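Local structure of Cag-Z (Helicobacter pylori, 1S2X) at residues A[79-88]-A[119-130]; A[38-46]-A[58-69]. The protein is of unknown function but is encoded by the cag pathogenicity island, which specifies a type IV secretion system, and so probably serves that system. The protein carries 1 engineered substitution. All coordinates share one frame; numbering follows the deposited sequence.

Contact 1 (A[79-88]-A[119-130])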
# COMPACT_ATOMS: atom_id res chain seq x y z
N TYR A 79 -3.23 -3.72 6.91
CA TYR A 79 -4.25 -2.85 6.32
C TYR A 79 -4.50 -3.26 4.87
O TYR A 79 -5.63 -3.52 4.46
CB TYR A 79 -3.88 -1.36 6.40
CG TYR A 79 -4.76 -0.52 5.49
CD1 TYR A 79 -6.08 -0.23 5.83
CD2 TYR A 79 -4.28 -0.02 4.29
CE1 TYR A 79 -6.88 0.54 5.00
CE2 TYR A 79 -5.07 0.74 3.45
CZ TYR A 79 -6.38 1.02 3.81
OH TYR A 79 -7.17 1.79 2.98
N LEU A 80 -3.43 -3.35 4.08
CA LEU A 80 -3.58 -3.73 2.68
C LEU A 80 -4.16 -5.13 2.50
O LEU A 80 -5.01 -5.30 1.62
CB LEU A 80 -2.24 -3.64 1.95
CG LEU A 80 -1.80 -2.18 1.76
CD1 LEU A 80 -0.37 -2.13 1.25
CD2 LEU A 80 -2.79 -1.48 0.83
N ASN A 81 -3.71 -6.09 3.30
CA ASN A 81 -4.26 -7.44 3.19
C ASN A 81 -5.76 -7.42 3.47
O ASN A 81 -6.56 -8.00 2.73
CB ASN A 81 -3.55 -8.41 4.14
CG ASN A 81 -3.90 -9.86 3.88
OD1 ASN A 81 -3.15 -10.60 3.24
ND2 ASN A 81 -5.06 -10.29 4.38
N ASN A 82 -6.18 -6.77 4.55
CA ASN A 82 -7.58 -6.65 4.90
C ASN A 82 -8.41 -6.02 3.78
O ASN A 82 -9.46 -6.51 3.41
CB ASN A 82 -7.76 -5.81 6.16
CG ASN A 82 -7.09 -6.45 7.36
OD1 ASN A 82 -6.56 -7.56 7.24
ND2 ASN A 82 -7.11 -5.75 8.49
N LEU A 83 -7.90 -4.91 3.26
CA LEU A 83 -8.53 -4.20 2.17
C LEU A 83 -8.68 -5.06 0.92
O LEU A 83 -9.73 -5.13 0.30
CB LEU A 83 -7.71 -2.95 1.79
CG LEU A 83 -8.30 -2.18 0.60
CD1 LEU A 83 -8.80 -0.83 1.06
CD2 LEU A 83 -7.27 -2.04 -0.51
N VAL A 84 -7.58 -5.71 0.54
CA VAL A 84 -7.58 -6.56 -0.64
C VAL A 84 -8.58 -7.70 -0.50
O VAL A 84 -9.30 -8.00 -1.47
CB VAL A 84 -6.18 -7.13 -0.93
CG1 VAL A 84 -6.22 -8.23 -1.99
CG2 VAL A 84 -5.26 -5.99 -1.36
N LEU A 85 -8.60 -8.30 0.68
CA LEU A 85 -9.50 -9.42 0.95
C LEU A 85 -10.95 -8.96 0.85
O LEU A 85 -11.76 -9.59 0.15
CB LEU A 85 -9.19 -10.01 2.33
CG LEU A 85 -9.98 -11.27 2.71
CD1 LEU A 85 -9.67 -12.42 1.76
CD2 LEU A 85 -9.67 -11.66 4.15
N ALA A 86 -11.24 -7.87 1.54
CA ALA A 86 -12.57 -7.30 1.63
C ALA A 86 -13.10 -6.90 0.25
O ALA A 86 -14.31 -7.05 0.04
CB ALA A 86 -12.63 -6.09 2.54
N SER A 87 -12.22 -6.43 -0.61
CA SER A 87 -12.49 -6.03 -1.98
C SER A 87 -12.79 -7.27 -2.84
O SER A 87 -13.69 -7.27 -3.67
CB SER A 87 -11.30 -5.27 -2.57
OG SER A 87 -11.19 -3.95 -2.06
N TYR A 88 -12.02 -8.33 -2.60
CA TYR A 88 -12.16 -9.60 -3.27
C TYR A 88 -13.51 -10.26 -2.97
O TYR A 88 -14.17 -10.77 -3.85
CB TYR A 88 -11.07 -10.57 -2.85
CG TYR A 88 -11.21 -11.97 -3.40
CD1 TYR A 88 -11.48 -13.05 -2.56
CD2 TYR A 88 -11.08 -12.22 -4.76
CE1 TYR A 88 -11.61 -14.33 -3.06
CE2 TYR A 88 -11.21 -13.50 -5.26
CZ TYR A 88 -11.47 -14.55 -4.41
OH TYR A 88 -11.60 -15.82 -4.92
N PHE A 119 -11.45 -3.81 -9.25
CA PHE A 119 -10.75 -4.49 -8.17
C PHE A 119 -9.25 -4.28 -8.37
O PHE A 119 -8.52 -3.90 -7.45
CB PHE A 119 -11.09 -5.98 -8.08
CG PHE A 119 -10.20 -6.80 -7.16
CD1 PHE A 119 -9.10 -7.49 -7.65
CD2 PHE A 119 -10.45 -6.87 -5.81
CE1 PHE A 119 -8.27 -8.22 -6.81
CE2 PHE A 119 -9.62 -7.58 -4.95
CZ PHE A 119 -8.53 -8.25 -5.45
N ASN A 120 -8.80 -4.53 -9.60
CA ASN A 120 -7.37 -4.41 -9.86
C ASN A 120 -6.88 -2.99 -9.55
O ASN A 120 -5.80 -2.83 -8.98
CB ASN A 120 -7.02 -4.76 -11.31
CG ASN A 120 -5.52 -4.97 -11.48
OD1 ASN A 120 -4.90 -5.61 -10.63
ND2 ASN A 120 -4.93 -4.47 -12.55
N ASN A 121 -7.67 -2.00 -9.93
CA ASN A 121 -7.29 -0.60 -9.86
C ASN A 121 -7.44 0.01 -8.48
O ASN A 121 -6.60 0.81 -8.02
CB ASN A 121 -8.13 0.20 -10.88
CG ASN A 121 -7.59 -0.12 -12.28
OD1 ASN A 121 -8.29 0.01 -13.27
ND2 ASN A 121 -6.33 -0.53 -12.31
N PHE A 122 -8.52 -0.38 -7.80
CA PHE A 122 -8.71 0.16 -6.45
C PHE A 122 -7.66 -0.39 -5.50
O PHE A 122 -7.11 0.32 -4.66
CB PHE A 122 -10.12 -0.19 -6.00
CG PHE A 122 -10.42 0.04 -4.53
CD1 PHE A 122 -10.41 -1.02 -3.64
CD2 PHE A 122 -10.71 1.30 -4.05
CE1 PHE A 122 -10.69 -0.81 -2.30
CE2 PHE A 122 -11.00 1.51 -2.71
CZ PHE A 122 -11.00 0.44 -1.83
N THR A 123 -7.34 -1.69 -5.62
CA THR A 123 -6.39 -2.28 -4.69
C THR A 123 -4.97 -1.81 -5.00
O THR A 123 -4.25 -1.43 -4.07
CB THR A 123 -6.39 -3.82 -4.67
OG1 THR A 123 -6.16 -4.31 -5.99
CG2 THR A 123 -7.74 -4.35 -4.22
N CYS A 124 -4.62 -1.86 -6.28
CA CYS A 124 -3.28 -1.45 -6.72
C CYS A 124 -3.00 0.01 -6.40
O CYS A 124 -1.87 0.40 -6.09
CB CYS A 124 -3.10 -1.75 -8.21
SG CYS A 124 -2.68 -3.48 -8.54
N ASP A 125 -4.01 0.89 -6.45
CA ASP A 125 -3.77 2.28 -6.09
C ASP A 125 -3.59 2.39 -4.58
O ASP A 125 -2.84 3.22 -4.08
CB ASP A 125 -4.90 3.20 -6.53
CG ASP A 125 -4.99 3.37 -8.03
OD1 ASP A 125 -4.10 2.90 -8.77
OD2 ASP A 125 -5.99 3.99 -8.49
N GLU A 126 -4.30 1.56 -3.81
CA GLU A 126 -4.10 1.74 -2.36
C GLU A 126 -2.74 1.21 -1.94
O GLU A 126 -2.13 1.78 -1.03
CB GLU A 126 -5.22 1.09 -1.55
CG GLU A 126 -6.46 1.95 -1.42
CD GLU A 126 -6.22 3.15 -0.53
OE1 GLU A 126 -6.30 4.28 -1.04
OE2 GLU A 126 -5.95 2.97 0.68
N VAL A 127 -2.24 0.15 -2.56
CA VAL A 127 -0.90 -0.35 -2.29
C VAL A 127 0.16 0.68 -2.67
O VAL A 127 1.17 0.85 -1.98
CB VAL A 127 -0.58 -1.66 -3.05
CG1 VAL A 127 0.87 -2.05 -2.84
CG2 VAL A 127 -1.49 -2.79 -2.61
N ALA A 128 -0.00 1.41 -3.77
CA ALA A 128 0.94 2.45 -4.17
C ALA A 128 0.93 3.63 -3.21
O ALA A 128 1.92 4.30 -2.90
CB ALA A 128 0.63 2.96 -5.57
N ARG A 129 -0.25 3.93 -2.69
CA ARG A 129 -0.32 5.04 -1.74
C ARG A 129 0.44 4.68 -0.47
O ARG A 129 1.22 5.45 0.10
CB ARG A 129 -1.80 5.33 -1.49
CG ARG A 129 -2.05 6.29 -0.34
CD ARG A 129 -3.54 6.65 -0.28
NE ARG A 129 -4.24 5.74 0.62
CZ ARG A 129 -4.27 5.89 1.94
NH1 ARG A 129 -3.64 6.90 2.51
NH2 ARG A 129 -4.94 5.02 2.69
N ILE A 130 0.19 3.46 0.01
CA ILE A 130 0.85 2.99 1.22
C ILE A 130 2.34 2.83 0.94
O ILE A 130 3.14 3.15 1.82
CB ILE A 130 0.28 1.66 1.75
CG1 ILE A 130 -0.83 1.84 2.79
CG2 ILE A 130 1.39 0.81 2.34
CD1 ILE A 130 -1.91 2.82 2.38
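Two long helices lie side by side in this antiparallel pair, where Y79, L80, L83, V84 and S87 meet F119, F122, T123, E126, V127 and I130. The segment axes are 10.1 Å apart at closest approach and run at 173° to each other. The one hydrogen bond between the two segments is at the Y79 end. Y79 OH donates to E126 OE2 at 2.9 Å and reaches it from above the carboxylate plane. The ring and carboxylate planes stand 80° apart. R129 holds the same carboxylate side-on: NE bonds OE1, and NH2 bonds OE2 on its syn lone pair. OE2 thus accepts from both Y79 and R129, which should fix the rotation of the carboxylate and favour its charged form. L80 splits its branches: CD1 touches I130 CG2 at 3.6 Å, and CD2 touches V127 CG2. L83 sends CD1 to F122 CZ and CD2 to E126 CB. At the other end F119 CG is anti to the backbone N (chi1 169°). This brings the ring edge to the V84 carbonyl, with F119 CE2 3.5 Å from V84 O, while T123 CG2 sits over one face, near the rim. S87 turns OG back to L83 O (3.0 Å), and the same hydroxyl oxygen lies at the edge of the F122 ring, 3.2 Å from CE1. The pair sits within a helical bundle. Helix 161-183 packs on L80 and T123 through L168, I171 and I175. On another side, L21 of helix 14-23 touches Y79, F122 and E126.

Contact 2 (A[38-46]-A[58-69]); sequences FIQNYATSL and RVQELRINMQKN
L62 of helix 52-68 packs among F38, Y42, A43 and L46 of segment 38-46, and its side chain can be followed outward. From CB the chain turns to put CG anti to the backbone N, which carries both methyls across to segment 38-46. CD1 lies 3.7 Å from F38 CE1 and also touches Y42 O, Y42 CB and A43 CB. CD2 meets A43 CB and, at 4.0 Å, L46 CD1. One leucine therefore touches four residues of segment 38-46. Beside it F38 stands roughly square to M66, a selenomethionine. F38 CZ comes within 3.3 Å of M66 CG, a tight carbon contact. Y42 lays its ring against N65. N65 CB sits over one face in a CH-pi contact, 4.1 Å from the centroid and 27° off the normal. The amide of N65 is moderately tilted to the ring. Its ND2 donates to a water, and that water donates to Y42 O, so backbone and side chain of Y42 both meet N65. L46 and R58 lie alongside each other, pointing opposite ways, with L46 CD2 3.7 Å from R58 CB. L46 CD2 also touches V59 CG2. R58 stretches out from CG to NE and gives a weak, bent bond from NH1 to S45 O (3.0 Å, 124°). The stronger partner of its guanidinium is D54, which forms a salt bridge with NE. V59 continues the packing onto A155 and I158 of helix 149-158. The segment axes make an angle of 130°, and a wider pi-type turn spans 39-43. The arrangement is a splayed alpha-alpha unit: two consecutive helices joined by a short loop and packed through apolar side chains.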
# COMPACT_ATOMS: atom_id res chain seq x y z
N PHE A 38 7.06 12.25 13.29
CA PHE A 38 8.27 11.46 13.57
C PHE A 38 9.44 12.05 12.80
O PHE A 38 10.53 12.24 13.31
CB PHE A 38 8.07 9.98 13.24
CG PHE A 38 9.32 9.13 13.46
CD1 PHE A 38 10.09 8.72 12.39
CD2 PHE A 38 9.70 8.77 14.74
CE1 PHE A 38 11.24 7.96 12.57
CE2 PHE A 38 10.86 8.03 14.94
CZ PHE A 38 11.64 7.66 13.86
N ILE A 39 9.20 12.34 11.51
CA ILE A 39 10.28 12.87 10.68
C ILE A 39 10.86 14.14 11.26
O ILE A 39 12.06 14.32 11.47
CB ILE A 39 9.75 13.15 9.27
CG1 ILE A 39 9.50 11.88 8.46
CG2 ILE A 39 10.68 14.12 8.56
CD1 ILE A 39 10.63 10.89 8.63
N GLN A 40 9.95 15.07 11.56
CA GLN A 40 10.37 16.33 12.17
C GLN A 40 11.12 16.15 13.46
O GLN A 40 12.04 16.91 13.78
CB GLN A 40 9.11 17.21 12.40
CG GLN A 40 8.64 17.81 11.08
CD GLN A 40 9.74 18.57 10.35
OE1 GLN A 40 10.38 19.48 10.91
NE2 GLN A 40 9.97 18.24 9.08
N ASN A 41 10.80 15.16 14.28
CA ASN A 41 11.50 15.05 15.55
C ASN A 41 12.73 14.17 15.47
O ASN A 41 13.57 14.23 16.38
CB ASN A 41 10.54 14.52 16.63
CG ASN A 41 9.61 15.60 17.15
OD1 ASN A 41 8.58 15.32 17.78
ND2 ASN A 41 9.94 16.85 16.88
N TYR A 42 12.91 13.33 14.45
CA TYR A 42 14.08 12.44 14.55
C TYR A 42 14.93 12.42 13.30
O TYR A 42 16.05 11.93 13.30
CB TYR A 42 13.61 11.01 14.88
CG TYR A 42 13.12 10.85 16.30
CD1 TYR A 42 14.03 10.82 17.36
CD2 TYR A 42 11.77 10.73 16.60
CE1 TYR A 42 13.61 10.67 18.68
CE2 TYR A 42 11.34 10.59 17.90
CZ TYR A 42 12.26 10.56 18.93
OH TYR A 42 11.82 10.42 20.22
N ALA A 43 14.39 12.93 12.19
CA ALA A 43 15.13 12.69 10.94
C ALA A 43 15.65 13.95 10.28
O ALA A 43 16.33 13.87 9.26
CB ALA A 43 14.26 11.90 9.98
N THR A 44 15.36 15.14 10.82
CA THR A 44 15.91 16.32 10.15
C THR A 44 17.44 16.37 10.19
O THR A 44 18.08 16.87 9.25
CB THR A 44 15.36 17.62 10.77
OG1 THR A 44 15.66 17.60 12.17
CG2 THR A 44 13.85 17.70 10.63
N SER A 45 18.07 15.87 11.25
CA SER A 45 19.53 15.89 11.36
C SER A 45 20.25 15.06 10.29
O SER A 45 21.46 15.27 10.09
CB SER A 45 19.95 15.41 12.75
OG SER A 45 19.83 14.00 12.90
N LEU A 46 19.60 14.15 9.58
CA LEU A 46 20.25 13.45 8.47
C LEU A 46 20.90 14.44 7.49
O LEU A 46 21.94 14.19 6.88
CB LEU A 46 19.27 12.60 7.66
CG LEU A 46 18.64 11.41 8.38
CD1 LEU A 46 17.55 10.82 7.49
CD2 LEU A 46 19.72 10.41 8.78
N ARG A 58 23.80 7.79 11.18
CA ARG A 58 22.61 8.52 11.61
C ARG A 58 21.36 7.79 11.16
O ARG A 58 20.30 7.88 11.78
CB ARG A 58 22.66 9.93 11.04
CG ARG A 58 23.76 10.78 11.66
CD ARG A 58 23.63 12.24 11.28
NE ARG A 58 24.85 12.99 11.61
CZ ARG A 58 24.87 14.28 11.92
NH1 ARG A 58 23.75 15.00 11.95
NH2 ARG A 58 26.04 14.84 12.20
N VAL A 59 21.48 7.04 10.07
CA VAL A 59 20.34 6.22 9.61
C VAL A 59 20.12 5.05 10.56
O VAL A 59 18.98 4.76 10.94
CB VAL A 59 20.56 5.73 8.17
CG1 VAL A 59 19.50 4.69 7.81
CG2 VAL A 59 20.52 6.89 7.19
N GLN A 60 21.13 4.33 11.01
CA GLN A 60 20.99 3.40 12.12
C GLN A 60 20.29 3.98 13.34
O GLN A 60 19.35 3.43 13.92
CB GLN A 60 22.37 2.92 12.61
CG GLN A 60 23.05 1.94 11.68
CD GLN A 60 24.13 1.17 12.43
OE1 GLN A 60 24.12 1.04 13.65
NE2 GLN A 60 25.07 0.66 11.65
N GLU A 61 20.74 5.13 13.82
CA GLU A 61 20.08 5.74 14.99
C GLU A 61 18.63 6.08 14.72
O GLU A 61 17.76 6.02 15.59
CB GLU A 61 20.87 7.00 15.41
CG GLU A 61 20.53 7.54 16.78
CD GLU A 61 20.57 6.45 17.84
OE1 GLU A 61 21.65 5.83 18.02
OE2 GLU A 61 19.54 6.19 18.49
N LEU A 62 18.34 6.48 13.48
CA LEU A 62 16.96 6.73 13.08
C LEU A 62 16.12 5.46 13.19
O LEU A 62 14.99 5.52 13.65
CB LEU A 62 16.87 7.27 11.64
CG LEU A 62 15.47 7.65 11.15
CD1 LEU A 62 14.83 8.70 12.05
CD2 LEU A 62 15.53 8.17 9.72
N ARG A 63 16.69 4.34 12.75
CA ARG A 63 15.97 3.08 12.86
C ARG A 63 15.76 2.72 14.33
O ARG A 63 14.74 2.17 14.73
CB ARG A 63 16.69 1.91 12.20
CG ARG A 63 16.01 0.54 12.36
CD ARG A 63 14.69 0.45 11.65
NE ARG A 63 13.90 -0.76 11.79
CZ ARG A 63 13.96 -1.81 10.97
NH1 ARG A 63 14.80 -1.79 9.94
NH2 ARG A 63 13.22 -2.89 11.13
N ILE A 64 16.78 3.00 15.13
CA ILE A 64 16.64 2.68 16.56
C ILE A 64 15.56 3.58 17.13
O ILE A 64 14.72 3.12 17.91
CB ILE A 64 17.97 2.77 17.31
CG1 ILE A 64 18.95 1.63 16.99
CG2 ILE A 64 17.76 2.83 18.82
CD1 ILE A 64 20.37 1.91 17.41
N ASN A 65 15.53 4.86 16.73
CA ASN A 65 14.46 5.74 17.22
C ASN A 65 13.10 5.29 16.70
O ASN A 65 12.07 5.38 17.38
CB ASN A 65 14.74 7.20 16.85
CG ASN A 65 15.76 7.75 17.83
OD1 ASN A 65 15.69 7.33 18.98
ND2 ASN A 65 16.69 8.60 17.43
N MSE A 66 13.06 4.76 15.48
CA MSE A 66 11.79 4.23 14.97
C MSE A 66 11.34 3.08 15.88
O MSE A 66 10.18 2.96 16.30
CB MSE A 66 11.95 3.75 13.53
CG MSE A 66 12.02 4.74 12.38
SE MSE A 66 12.52 3.94 10.81
CE MSE A 66 10.90 3.26 10.40
N GLN A 67 12.22 2.15 16.24
CA GLN A 67 11.79 1.00 17.06
C GLN A 67 11.33 1.45 18.44
O GLN A 67 10.32 1.00 18.97
CB GLN A 67 12.91 -0.02 17.23
CG GLN A 67 13.47 -0.59 15.93
CD GLN A 67 12.85 -1.90 15.49
OE1 GLN A 67 13.49 -2.80 14.94
NE2 GLN A 67 11.55 -2.04 15.69
N LYS A 68 12.09 2.35 19.05
CA LYS A 68 11.76 2.86 20.36
C LYS A 68 10.43 3.60 20.37
O LYS A 68 9.82 3.72 21.45
CB LYS A 68 12.86 3.80 20.88
CG LYS A 68 14.18 3.14 21.22
CD LYS A 68 15.17 4.23 21.61
CE LYS A 68 16.37 3.69 22.37
NZ LYS A 68 17.39 4.77 22.55
N ASN A 69 9.98 4.10 19.23
CA ASN A 69 8.72 4.85 19.15
C ASN A 69 7.59 3.99 18.61
O ASN A 69 6.52 4.49 18.25
CB ASN A 69 8.92 6.11 18.29
CG ASN A 69 9.61 7.22 19.07
OD1 ASN A 69 10.82 7.26 19.25
ND2 ASN A 69 8.79 8.15 19.53
O HOH W 1 17.17 9.69 14.78

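From the N terminus the chain passes helix 14-23 and enters helix 31-43. Contact 2 then closes the short connection between 46 and 58, pairing helix 31-43 with helix 52-68. The next helix, 74-101, opens contact 1. That contact closes a longer, almost wholly helical excursion when helix 105-135 returns alongside. The two contacts are in series, so they neither nest nor cross. Their centres are 29 Å apart, and their nearest atoms are about 12 Å apart. Contact 1 lies near the centre of the chain and ties together helices 74-101 and 105-135. Contact 2, whose centre lies about 22 Å from the centre of the chain, joins two shorter helices toward one end of the molecule.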